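Molybdopterin biosynthesis moeA protein (Pyrococcus horikoshii, PDB 1WU2) probably acts in molybdenum cofactor biosynthesis, where MoeA proteins promote the insertion of molybdenum into molybdopterin. Local coordinates at residues I240-T243 with L244-K248. Sequence-based numbering, arbitrary orientation.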
loop_
_atom_site.group_PDB
_atom_site.type_symbol
_atom_site.label_atom_id
_atom_site.label_comp_id
_atom_site.label_asym_id
_atom_site.label_seq_id
_atom_site.Cartn_x
_atom_site.Cartn_y
_atom_site.Cartn_z
ATOM N N ILE A 240 14.174 11.173 -31.675
ATOM C CA ILE A 240 12.943 10.710 -31.026
ATOM C C ILE A 240 12.361 9.494 -31.758
ATOM O O ILE A 240 11.501 8.799 -31.222
ATOM C CB ILE A 240 11.890 11.853 -30.923
ATOM C CG1 ILE A 240 12.448 13.051 -30.141
ATOM C CG2 ILE A 240 10.605 11.360 -30.256
ATOM C CD1 ILE A 240 13.000 12.716 -28.764
ATOM N N LYS A 241 12.849 9.229 -32.970
ATOM C CA LYS A 241 12.433 8.058 -33.745
ATOM C C LYS A 241 12.947 6.720 -33.190
ATOM O O LYS A 241 12.559 5.662 -33.688
ATOM C CB LYS A 241 12.859 8.203 -35.212
ATOM C CG LYS A 241 11.778 7.806 -36.211
ATOM C CD LYS A 241 10.645 8.828 -36.258
ATOM C CE LYS A 241 9.942 8.822 -37.608
ATOM N NZ LYS A 241 9.626 7.441 -38.069
ATOM N N GLU A 242 13.814 6.767 -32.174
ATOM C CA GLU A 242 14.193 5.568 -31.406
ATOM C C GLU A 242 13.103 5.109 -30.420
ATOM O O GLU A 242 13.333 4.205 -29.619
ATOM C CB GLU A 242 15.515 5.779 -30.655
ATOM C CG GLU A 242 15.574 7.044 -29.814
ATOM C CD GLU A 242 16.255 6.860 -28.478
ATOM O OE1 GLU A 242 17.502 6.823 -28.437
ATOM O OE2 GLU A 242 15.540 6.774 -27.465
ATOM N N THR A 243 11.932 5.745 -30.469
ATOM C CA THR A 243 10.718 5.223 -29.843
ATOM C C THR A 243 10.379 3.838 -30.406
ATOM O O THR A 243 9.711 3.044 -29.747
ATOM C CB THR A 243 9.534 6.208 -30.074
ATOM O OG1 THR A 243 9.678 7.348 -29.216
ATOM C CG2 THR A 243 8.186 5.610 -29.658
ATOM N N LEU A 244 10.832 3.565 -31.628
ATOM C CA LEU A 244 10.682 2.247 -32.241
ATOM C C LEU A 244 11.429 1.165 -31.453
ATOM O O LEU A 244 10.921 0.060 -31.298
ATOM C CB LEU A 244 11.154 2.259 -33.702
ATOM C CG LEU A 244 10.353 1.336 -34.629
ATOM C CD1 LEU A 244 9.042 1.998 -35.049
ATOM C CD2 LEU A 244 11.176 0.938 -35.849
ATOM N N GLU A 245 12.626 1.484 -30.959
ATOM C CA GLU A 245 13.375 0.563 -30.098
ATOM C C GLU A 245 12.615 0.223 -28.811
ATOM O O GLU A 245 12.701 -0.899 -28.316
ATOM C CB GLU A 245 14.749 1.146 -29.737
ATOM C CG GLU A 245 15.687 0.152 -29.053
ATOM C CD GLU A 245 16.918 0.803 -28.446
ATOM O OE1 GLU A 245 17.599 0.138 -27.632
ATOM O OE2 GLU A 245 17.211 1.973 -28.776
ATOM N N LYS A 246 11.872 1.194 -28.285
ATOM C CA LYS A 246 11.141 1.034 -27.028
ATOM C C LYS A 246 9.957 0.105 -27.203
ATOM O O LYS A 246 9.715 -0.751 -26.365
ATOM C CB LYS A 246 10.637 2.382 -26.505
ATOM C CG LYS A 246 11.709 3.227 -25.871
ATOM C CD LYS A 246 12.793 3.581 -26.873
ATOM C CE LYS A 246 13.544 4.849 -26.538
ATOM N NZ LYS A 246 13.302 5.918 -27.550
ATOM N N ALA A 247 9.223 0.289 -28.298
ATOM C CA ALA A 247 8.034 -0.504 -28.593
ATOM C C ALA A 247 8.380 -1.978 -28.815
ATOM O O ALA A 247 7.593 -2.863 -28.473
ATOM C CB ALA A 247 7.313 0.065 -29.809
ATOM N N LYS A 248 9.561 -2.227 -29.381
ATOM C CA LYS A 248 10.066 -3.583 -29.583
ATOM C C LYS A 248 10.489 -4.206 -28.252
ATOM O O LYS A 248 10.076 -5.316 -27.924
ATOM C CB LYS A 248 11.259 -3.579 -30.547
ATOM C CG LYS A 248 10.955 -3.072 -31.959
ATOM C CD LYS A 248 9.766 -3.789 -32.588
ATOM C CE LYS A 248 9.780 -3.697 -34.111
ATOM N NZ LYS A 248 10.059 -5.018 -34.746
HETATM O O HOH W 1 18.000 4.074 -26.638
#
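Glu242 and Lys246 meet because both side chains bend: CG of Glu242 lies between its backbone N and carbonyl carbon (chi1 51°), while CG of Lys246 stands beside its own backbone N and the chain bends at chi2. The pair makes an i to i+4 salt bridge where a type I beta turn, Ile240 to Thr243, leads from helix 237-240 into helix 243-249 of the probable molybdopterin-binding domain. The two chains slant across one another, and Lys246 NZ comes to 2.4 Å from Glu242 OE2, shorter than such a bond should be, so its exact length is doubtful. The other carboxylate oxygen, OE1, faces a water that donates to it weakly and also to Glu245 OE2 (3.1 Å); this water sits between two like charges and probably eases their repulsion. The Thr243 side chain touches Ile188 and Leu255 on neighbouring parallel strands of the domain's sheet, and the Lys246 side chain touches Ile188, Tyr230 and Ile253, so one side of the helix start packs on the sheet. Thr243 OG1 donates to Ile240 O at 3.1 Å, nearly in line with the C=O bond (165°), and Thr243 N reaches the same oxygen at 3.2 Å. A valine here has no hydroxyl, and Ile240 O would probably be left with the backbone N-H alone of the two bonds described, the turn losing its side-chain tie. The first turn of helix 243-249 closes with Ala247 N donating to Thr243 O at 3.2 Å, tilted 22° from the carbonyl plane.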